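Local coordinates for protein glutathione S-transferase (Sulfitobacter, PDB 4GF0) that probably acts as a glutathione S-transferase, holding glutathione in a pocket between its thioredoxin-like N-terminal domain and its helical C-terminal domain, within a two-subunit assembly, at residues R96-Y101 with S146-G151; A103-V108 with A138-F143; V169-D174 with T188-M193. All blocks are in the same frame, centred on the assembly; numbering follows the deposited sequence.

Interaction 1 of 3, residues R96-Y101 with S146-G151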
loop_
_atom_site.group_PDB
_atom_site.type_symbol
_atom_site.label_atom_id
_atom_site.label_comp_id
_atom_site.label_asym_id
_atom_site.label_seq_id
_atom_site.Cartn_x
_atom_site.Cartn_y
_atom_site.Cartn_z
ATOM N N ARG A 96 5.812 -0.811 8.957
ATOM C CA ARG A 96 4.777 -1.038 7.943
ATOM C C ARG A 96 3.703 0.037 7.941
ATOM O O ARG A 96 3.105 0.310 6.902
ATOM C CB ARG A 96 4.163 -2.442 8.054
ATOM C CG ARG A 96 5.135 -3.527 7.593
ATOM C CD ARG A 96 4.451 -4.865 7.375
ATOM N NE ARG A 96 5.478 -5.871 7.109
ATOM C CZ ARG A 96 6.009 -6.661 8.039
ATOM N NH1 ARG A 96 5.581 -6.596 9.297
ATOM N NH2 ARG A 96 6.970 -7.518 7.705
ATOM N N SER A 97 3.463 0.656 9.093
ATOM C CA SER A 97 2.505 1.750 9.155
ATOM C C SER A 97 3.008 2.872 8.274
ATOM O O SER A 97 2.239 3.481 7.534
ATOM C CB SER A 97 2.352 2.263 10.584
ATOM O OG SER A 97 1.517 3.410 10.605
ATOM N N ALA A 98 4.308 3.144 8.351
ATOM C CA ALA A 98 4.895 4.190 7.522
ATOM C C ALA A 98 4.733 3.825 6.054
ATOM O O ALA A 98 4.382 4.671 5.231
ATOM C CB ALA A 98 6.370 4.376 7.861
ATOM N N MET A 99 4.977 2.560 5.729
ATOM C CA MET A 99 4.890 2.105 4.340
ATOM C C MET A 99 3.469 2.202 3.787
ATOM O O MET A 99 3.262 2.690 2.683
ATOM C CB MET A 99 5.457 0.690 4.188
ATOM C CG MET A 99 6.937 0.607 4.560
ATOM S SD MET A 99 7.475 -1.085 4.926
ATOM C CE MET A 99 7.314 -1.841 3.318
ATOM N N TYR A 100 2.486 1.751 4.552
ATOM C CA TYR A 100 1.107 1.848 4.083
ATOM C C TYR A 100 0.632 3.288 4.009
ATOM O O TYR A 100 -0.166 3.618 3.135
ATOM C CB TYR A 100 0.157 1.006 4.934
ATOM C CG TYR A 100 0.125 -0.449 4.512
ATOM C CD1 TYR A 100 -0.743 -0.883 3.522
ATOM C CD2 TYR A 100 0.961 -1.382 5.107
ATOM C CE1 TYR A 100 -0.781 -2.212 3.128
ATOM C CE2 TYR A 100 0.938 -2.718 4.717
ATOM C CZ TYR A 100 0.059 -3.121 3.733
ATOM O OH TYR A 100 0.017 -4.436 3.358
ATOM N N TYR A 101 1.106 4.139 4.919
ATOM C CA TYR A 101 0.780 5.566 4.840
ATOM C C TYR A 101 1.283 6.150 3.521
ATOM O O TYR A 101 0.588 6.912 2.845
ATOM C CB TYR A 101 1.384 6.353 6.010
ATOM C CG TYR A 101 1.116 7.833 5.896
ATOM C CD1 TYR A 101 -0.109 8.361 6.266
ATOM C CD2 TYR A 101 2.080 8.696 5.395
ATOM C CE1 TYR A 101 -0.370 9.706 6.154
ATOM C CE2 TYR A 101 1.826 10.060 5.283
ATOM C CZ TYR A 101 0.600 10.551 5.668
ATOM O OH TYR A 101 0.329 11.894 5.557
ATOM N N SER A 146 6.061 14.742 12.201
ATOM C CA SER A 146 5.554 14.683 13.568
ATOM C C SER A 146 5.259 13.262 14.043
ATOM O O SER A 146 5.305 12.986 15.240
ATOM C CB SER A 146 4.288 15.525 13.691
ATOM O OG SER A 146 3.231 14.908 12.981
ATOM N N ASP A 147 4.954 12.359 13.115
ATOM C CA ASP A 147 4.373 11.071 13.504
ATOM C C ASP A 147 4.973 9.826 12.865
ATOM O O ASP A 147 4.605 8.709 13.222
ATOM C CB ASP A 147 2.866 11.091 13.257
ATOM C CG ASP A 147 2.115 11.850 14.326
ATOM O OD1 ASP A 147 1.440 11.204 15.150
ATOM O OD2 ASP A 147 2.205 13.091 14.342
ATOM N N ILE A 148 5.891 10.002 11.927
ATOM C CA ILE A 148 6.509 8.842 11.292
ATOM C C ILE A 148 8.001 8.776 11.558
ATOM O O ILE A 148 8.515 7.743 11.988
ATOM C CB ILE A 148 6.262 8.825 9.774
ATOM C CG1 ILE A 148 4.781 8.566 9.494
ATOM C CG2 ILE A 148 7.145 7.772 9.093
ATOM C CD1 ILE A 148 4.455 8.433 8.022
ATOM N N LEU A 149 8.696 9.882 11.311
ATOM C CA LEU A 149 10.150 9.897 11.397
ATOM C C LEU A 149 10.629 10.069 12.835
ATOM O O LEU A 149 10.578 11.173 13.387
ATOM C CB LEU A 149 10.718 11.041 10.558
ATOM C CG LEU A 149 11.423 10.766 9.240
ATOM C CD1 LEU A 149 11.994 12.079 8.724
ATOM C CD2 LEU A 149 12.523 9.712 9.396
ATOM N N ARG A 150 11.096 8.988 13.446
ATOM C CA ARG A 150 11.663 9.089 14.785
ATOM C C ARG A 150 13.019 9.802 14.749
ATOM O O ARG A 150 13.313 10.633 15.608
ATOM C CB ARG A 150 11.780 7.712 15.441
ATOM C CG ARG A 150 12.220 7.776 16.890
ATOM C CD ARG A 150 12.005 6.453 17.620
ATOM N NE ARG A 150 12.969 6.296 18.709
ATOM C CZ ARG A 150 12.895 6.929 19.876
ATOM N NH1 ARG A 150 11.894 7.767 20.120
ATOM N NH2 ARG A 150 13.826 6.727 20.800
ATOM N N GLY A 151 13.831 9.489 13.742
ATOM C CA GLY A 151 15.096 10.178 13.540
ATOM C C GLY A 151 16.280 9.401 14.082
ATOM O O GLY A 151 16.235 8.929 15.215
#

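Interaction 2 of 3, residues A103-V108 with A138-F143. With GSH (glutathione), chain D.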
loop_
_atom_site.group_PDB
_atom_site.type_symbol
_atom_site.label_atom_id
_atom_site.label_comp_id
_atom_site.label_asym_id
_atom_site.label_seq_id
_atom_site.Cartn_x
_atom_site.Cartn_y
_atom_site.Cartn_z
ATOM N N ALA A 103 1.924 4.456 0.768
ATOM C CA ALA A 103 1.179 3.820 -0.324
ATOM C C ALA A 103 -0.237 4.360 -0.510
ATOM O O ALA A 103 -0.713 4.484 -1.641
ATOM C CB ALA A 103 1.123 2.297 -0.117
ATOM N N SER A 104 -0.908 4.679 0.595
ATOM C CA SER A 104 -2.339 5.009 0.568
ATOM C C SER A 104 -2.623 6.504 0.603
ATOM O O SER A 104 -3.719 6.949 0.213
ATOM C CB SER A 104 -3.043 4.345 1.757
ATOM O OG SER A 104 -2.570 4.875 2.991
ATOM N N THR A 105 -1.666 7.283 1.093
ATOM C CA THR A 105 -1.920 8.701 1.341
ATOM C C THR A 105 -0.920 9.614 0.641
ATOM O O THR A 105 -1.308 10.464 -0.158
ATOM C CB THR A 105 -1.939 9.015 2.853
ATOM O OG1 THR A 105 -2.831 8.108 3.511
ATOM C CG2 THR A 105 -2.422 10.439 3.102
ATOM N N MET A 106 0.368 9.453 0.934
ATOM C CA MET A 106 1.331 10.427 0.433
ATOM C C MET A 106 1.618 10.252 -1.059
ATOM O O MET A 106 1.634 11.234 -1.806
ATOM C CB MET A 106 2.623 10.412 1.260
ATOM C CG MET A 106 3.503 11.641 1.026
ATOM S SD MET A 106 4.731 11.798 2.346
ATOM C CE MET A 106 5.605 13.296 1.891
ATOM N N HIS A 107 1.836 9.013 -1.504
ATOM C CA HIS A 107 2.031 8.779 -2.933
ATOM C C HIS A 107 0.747 9.156 -3.655
ATOM O O HIS A 107 0.780 9.744 -4.734
ATOM C CB HIS A 107 2.402 7.316 -3.220
ATOM C CG HIS A 107 2.861 7.067 -4.629
ATOM N ND1 HIS A 107 3.426 5.874 -5.018
ATOM C CD2 HIS A 107 2.834 7.853 -5.731
ATOM C CE1 HIS A 107 3.730 5.931 -6.305
ATOM N NE2 HIS A 107 3.386 7.120 -6.761
ATOM N N VAL A 108 -0.388 8.824 -3.048
ATOM C CA VAL A 108 -1.683 9.129 -3.648
ATOM C C VAL A 108 -1.882 10.637 -3.838
ATOM O O VAL A 108 -2.378 11.065 -4.885
ATOM C CB VAL A 108 -2.846 8.505 -2.841
ATOM C CG1 VAL A 108 -4.198 9.067 -3.298
ATOM C CG2 VAL A 108 -2.814 6.979 -2.974
ATOM N N ALA A 138 2.377 19.039 1.569
ATOM C CA ALA A 138 2.891 19.704 2.760
ATOM C C ALA A 138 2.242 19.094 3.997
ATOM O O ALA A 138 2.903 18.884 5.024
ATOM C CB ALA A 138 2.618 21.196 2.707
ATOM N N ALA A 139 0.949 18.794 3.898
ATOM C CA ALA A 139 0.229 18.197 5.017
ATOM C C ALA A 139 0.774 16.802 5.287
ATOM O O ALA A 139 0.910 16.387 6.445
ATOM C CB ALA A 139 -1.287 18.157 4.746
ATOM N N CYS A 140 1.112 16.078 4.223
ATOM C CA CYS A 140 1.724 14.766 4.383
ATOM C C CYS A 140 3.096 14.899 5.029
ATOM O O CYS A 140 3.444 14.127 5.929
ATOM C CB CYS A 140 1.830 14.046 3.038
ATOM S SG CYS A 140 0.232 13.422 2.450
ATOM N N ALA A 141 3.871 15.879 4.575
ATOM C CA ALA A 141 5.201 16.094 5.143
ATOM C C ALA A 141 5.107 16.455 6.628
ATOM O O ALA A 141 5.937 16.013 7.437
ATOM C CB ALA A 141 5.954 17.154 4.373
ATOM N N ASP A 142 4.085 17.232 6.984
ATOM C CA ASP A 142 3.815 17.580 8.382
ATOM C C ASP A 142 3.651 16.325 9.234
ATOM O O ASP A 142 4.231 16.202 10.318
ATOM C CB ASP A 142 2.534 18.411 8.498
ATOM C CG ASP A 142 2.711 19.842 8.054
ATOM O OD1 ASP A 142 3.858 20.269 7.810
ATOM O OD2 ASP A 142 1.683 20.551 7.969
ATOM N N PHE A 143 2.845 15.396 8.736
ATOM C CA PHE A 143 2.621 14.128 9.419
ATOM C C PHE A 143 3.863 13.247 9.486
ATOM O O PHE A 143 4.111 12.592 10.504
ATOM C CB PHE A 143 1.484 13.358 8.756
ATOM C CG PHE A 143 1.111 12.104 9.486
ATOM C CD1 PHE A 143 0.283 12.162 10.595
ATOM C CD2 PHE A 143 1.589 10.878 9.074
ATOM C CE1 PHE A 143 -0.068 11.010 11.281
ATOM C CE2 PHE A 143 1.250 9.723 9.758
ATOM C CZ PHE A 143 0.416 9.791 10.861
HETATM N N1 GSH D . 0.570 1.377 -5.652
HETATM C CA1 GSH D . 1.650 1.278 -6.607
HETATM C C1 GSH D . 2.918 0.905 -5.907
HETATM O O11 GSH D . 3.761 0.158 -6.474
HETATM O O12 GSH D . 3.160 1.358 -4.755
HETATM C CB1 GSH D . 1.867 2.609 -7.288
HETATM C CG1 GSH D . 2.646 2.340 -8.578
HETATM C CD1 GSH D . 2.658 3.611 -9.434
HETATM O OE1 GSH D . 1.639 4.287 -9.578
HETATM N N2 GSH D . 3.906 4.009 -10.077
HETATM C CA2 GSH D . 3.933 5.197 -10.896
HETATM C C2 GSH D . 3.604 4.782 -12.306
HETATM O O2 GSH D . 3.897 3.666 -12.715
HETATM C CB2 GSH D . 5.284 5.837 -10.870
HETATM S SG2 GSH D . 5.616 6.481 -9.239
HETATM N N3 GSH D . 2.914 5.690 -13.213
HETATM C CA3 GSH D . 2.631 5.238 -14.571
HETATM C C3 GSH D . 1.273 5.703 -15.034
HETATM O O31 GSH D . 0.411 6.092 -14.194
HETATM O O32 GSH D . 0.985 5.686 -16.273
#

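Interaction 3 of 3, residues V169-D174 with T188-M193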
loop_
_atom_site.group_PDB
_atom_site.type_symbol
_atom_site.label_atom_id
_atom_site.label_comp_id
_atom_site.label_asym_id
_atom_site.label_seq_id
_atom_site.Cartn_x
_atom_site.Cartn_y
_atom_site.Cartn_z
ATOM N N VAL A 169 9.751 9.060 -1.830
ATOM C CA VAL A 169 8.592 9.945 -1.757
ATOM C C VAL A 169 8.999 11.371 -1.386
ATOM O O VAL A 169 8.544 12.334 -2.007
ATOM C CB VAL A 169 7.526 9.422 -0.776
ATOM C CG1 VAL A 169 6.366 10.425 -0.656
ATOM C CG2 VAL A 169 7.010 8.049 -1.234
ATOM N N CYS A 170 9.877 11.521 -0.394
ATOM C CA CYS A 170 10.281 12.871 0.017
ATOM C C CYS A 170 11.100 13.565 -1.064
ATOM O O CYS A 170 11.185 14.797 -1.123
ATOM C CB CYS A 170 11.053 12.829 1.338
ATOM S SG CYS A 170 10.000 12.468 2.740
ATOM N N ASN A 171 11.691 12.772 -1.942
ATOM C CA ASN A 171 12.441 13.314 -3.062
ATOM C C ASN A 171 11.530 14.055 -4.056
ATOM O O ASN A 171 12.010 14.825 -4.884
ATOM C CB ASN A 171 13.219 12.195 -3.759
ATOM C CG ASN A 171 14.420 12.706 -4.496
ATOM O OD1 ASN A 171 15.312 13.316 -3.905
ATOM N ND2 ASN A 171 14.459 12.457 -5.801
ATOM N N TRP A 172 10.220 13.815 -3.961
ATOM C CA TRP A 172 9.227 14.499 -4.793
ATOM C C TRP A 172 8.828 15.862 -4.230
ATOM O O TRP A 172 8.209 16.662 -4.933
ATOM C CB TRP A 172 7.948 13.664 -4.910
ATOM C CG TRP A 172 8.071 12.407 -5.694
ATOM C CD1 TRP A 172 8.916 12.163 -6.731
ATOM C CD2 TRP A 172 7.306 11.212 -5.501
ATOM N NE1 TRP A 172 8.728 10.879 -7.198
ATOM C CE2 TRP A 172 7.744 10.278 -6.461
ATOM C CE3 TRP A 172 6.294 10.846 -4.612
ATOM C CZ2 TRP A 172 7.202 8.988 -6.550
ATOM C CZ3 TRP A 172 5.753 9.570 -4.702
ATOM C CH2 TRP A 172 6.208 8.656 -5.664
ATOM N N LEU A 173 9.147 16.121 -2.964
ATOM C CA LEU A 173 8.573 17.294 -2.276
ATOM C C LEU A 173 8.930 18.635 -2.910
ATOM O O LEU A 173 8.041 19.467 -3.139
ATOM C CB LEU A 173 8.927 17.291 -0.785
ATOM C CG LEU A 173 8.201 16.251 0.074
ATOM C CD1 LEU A 173 8.852 16.144 1.447
ATOM C CD2 LEU A 173 6.720 16.608 0.219
ATOM N N ASP A 174 10.212 18.860 -3.188
ATOM C CA ASP A 174 10.640 20.126 -3.790
ATOM C C ASP A 174 9.920 20.353 -5.117
ATOM O O ASP A 174 9.386 21.440 -5.368
ATOM C CB ASP A 174 12.156 20.148 -4.005
ATOM C CG ASP A 174 12.927 20.482 -2.737
ATOM O OD1 ASP A 174 12.300 20.897 -1.740
ATOM O OD2 ASP A 174 14.169 20.350 -2.749
ATOM N N THR A 188 17.411 15.951 7.873
ATOM C CA THR A 188 18.471 15.082 8.384
ATOM C C THR A 188 18.356 13.696 7.771
ATOM O O THR A 188 19.361 13.088 7.409
ATOM C CB THR A 188 18.435 14.980 9.916
ATOM O OG1 THR A 188 18.700 16.273 10.480
ATOM C CG2 THR A 188 19.485 13.994 10.401
ATOM N N PHE A 189 17.125 13.210 7.650
ATOM C CA PHE A 189 16.854 11.903 7.044
ATOM C C PHE A 189 17.372 11.835 5.606
ATOM O O PHE A 189 18.041 10.875 5.216
ATOM C CB PHE A 189 15.343 11.607 7.111
ATOM C CG PHE A 189 14.908 10.460 6.245
ATOM C CD1 PHE A 189 15.161 9.143 6.629
ATOM C CD2 PHE A 189 14.237 10.691 5.047
ATOM C CE1 PHE A 189 14.765 8.067 5.821
ATOM C CE2 PHE A 189 13.830 9.613 4.240
ATOM C CZ PHE A 189 14.097 8.307 4.628
ATOM N N MET A 190 17.068 12.855 4.812
ATOM C CA MET A 190 17.509 12.878 3.422
ATOM C C MET A 190 19.028 12.931 3.347
ATOM O O MET A 190 19.618 12.338 2.464
ATOM C CB MET A 190 16.912 14.076 2.671
ATOM C CG MET A 190 15.387 14.075 2.604
ATOM S SD MET A 190 14.718 12.649 1.726
ATOM C CE MET A 190 14.958 13.152 0.012
ATOM N N GLN A 191 19.661 13.642 4.266
ATOM C CA GLN A 191 21.127 13.689 4.269
ATOM C C GLN A 191 21.764 12.347 4.603
ATOM O O GLN A 191 22.803 11.994 4.040
ATOM C CB GLN A 191 21.627 14.751 5.230
ATOM C CG GLN A 191 21.281 16.148 4.766
ATOM C CD GLN A 191 21.475 17.160 5.850
ATOM O OE1 GLN A 191 21.679 16.806 7.013
ATOM N NE2 GLN A 191 21.411 18.433 5.486
ATOM N N GLN A 192 21.162 11.608 5.531
ATOM C CA GLN A 192 21.678 10.284 5.865
ATOM C C GLN A 192 21.486 9.341 4.690
ATOM O O GLN A 192 22.384 8.578 4.349
ATOM C CB GLN A 192 20.994 9.711 7.113
ATOM C CG GLN A 192 21.265 10.502 8.390
ATOM C CD GLN A 192 22.739 10.537 8.743
ATOM O OE1 GLN A 192 23.473 9.566 8.511
ATOM N NE2 GLN A 192 23.185 11.658 9.298
ATOM N N MET A 193 20.308 9.395 4.076
ATOM C CA MET A 193 19.991 8.515 2.953
ATOM C C MET A 193 20.924 8.762 1.767
ATOM O O MET A 193 21.446 7.819 1.162
ATOM C CB MET A 193 18.529 8.694 2.528
ATOM C CG MET A 193 17.509 8.148 3.540
ATOM S SD MET A 193 17.671 6.359 3.786
ATOM C CE MET A 193 17.152 5.715 2.194
#

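Interaction 1 of 3, residues R96-Y101 with S146-G151
A98 and Y101 both meet the one side chain of I148, and its two branches are divided between them. R96 and S97 come first along helix 89-111, and their polar groups are engaged with other partners: R96 forms a salt bridge with D73, and the hydroxyl of S97 is hydrogen-bonded to T66 of the second subunit. A98 is the point of closest backbone approach, its CA lying 6.2 Å from the CA of I148. A small residue suits so close an approach, and its methyl group makes the contact: A98 CB rests 3.7 Å from I148 CG2, the short branch of the isoleucine. M99 points away, and Y100 stacks its ring on Y100 of the second subunit. Y101, whose backbone N is bonded to the O of S97, turns back toward I148. Its CG stands anti to the backbone N (chi1 177°), and the ring's CD2 comes 3.6 Å from I148 CD1. The methyl approaches the ring obliquely. I148 reaches it because its longer branch is extended (chi2 -176°), so that a beta-branched residue serves two neighbours with separate methyls. The contact is entirely apolar and largely buried. It joins the dimer-facing helix 89-111 to the C-terminal end of helix 123-148, a pairing characteristic of the all-helical C-terminal domain of glutathione S-transferases.

Interaction 2 of 3, residues A103-V108 with A138-F143
The imidazole of H107 presents its edge to glutathione, the sulfur SG2 lying near the ring plane and 3.4 Å from H107 NE2. The indole of W172 meets the same imidazole, the two planes inclined at about 50°. H107 points away from 138-143, and the next-door residue, M106, faces that helix instead. The two helical segments run at 132° to each other, their axes 9.8 Å apart, and they come nearest at M106 and C140. M106 leaves the backbone with CG anti to N (chi1 -165°) and stays extended to its end, lying alongside C140: its CG is 3.6 Å from C140 CB, and its SD 3.7 Å from that same carbon. The terminal CE goes on past the cysteine to within 4.1 Å of the backbone N of A141. T105 adds a lighter touch, its methyl CG2 being 4.0 Å from C140 SG. A compact cysteine suits the place where the helices come nearest, and a long, unbranched methionine can lie along it. Shortening M106 to an alanine would probably open a gap beside C140 CB and A141, where SD and CE now lie. No hydrogen bond crosses between the segments, so apolar packing of the methionine chain on the cysteine, carbon on carbon as well as sulfur on carbon, joins them, while H107, directed away from 138-143, brings its imidazole edge to the glutathione sulfur.

Interaction 3 of 3, residues V169-D174 with T188-M193
C170 and M190 mark the nearest approach of the two backbones, yet their CA atoms are still 8.0 Å apart, a separation that side chains must bridge. Residues 188-193 are regular helix, with M193 N bonded to the O of F189. The other segment is wound more tightly: W172 N binds the O of V169, and a type I beta turn from C170 to L173 is closed by L173 N on the O of C170 at 3.0 Å. Most of the bridging falls to M190. Its chain is bent at both chi2 (-62°) and chi3 (-79°), which brings the thioether against the start of the turn. The sulfur SD lies 3.7 Å from C170 CB, and the methyl CE goes on to sit 3.8 Å from the backbone N of N171. Methionine suits this position because it is flexible and can fill an uneven surface. The segments come from the C-terminal end of helix 162-170 with its turn, and from helix 184-194, in the all-helical C-terminal domain of the glutathione S-transferase fold, and M190 also rests on F167 of the former helix. C170, a short buried side chain, offers its CB to the sulfur. N171 borders the exposed side of the contact, where an amide can meet solvent, and there its side chain crosses that of M190 at about a right angle, with N171 OD1 3.9 Å from M190 CE. Both segments also pack internally: M193 CG lies over one face of the F189 ring, toward its rim, and V169 CA lies similarly over one face of the W172 indole. W172 has other partners: its NE1 is hydrogen-bonded to the O of G11, its ring stacks with H110, and it touches glutathione.

Interactions 1 and 2 join the same two helices, 89-111 and 123-148, and are both buried; interaction 2 is nested within the chain loop that interaction 1 closes. They meet directly, Y101 packing on C140 and F143. Interaction 3 joins the end of helix 162-170 and its turn to helix 184-194 and is only partly buried, with N171 at its exposed border. It is tied to interaction 2 by M106 packing on V169 and L173, and to interaction 1 by L149 on F189. None has a hydrogen bond across it: isoleucine methyls carry interaction 1, whereas methionine beside cysteine recurs in the other two. Interactions 1 and 2 touch the second subunit, whereas interaction 3 does not.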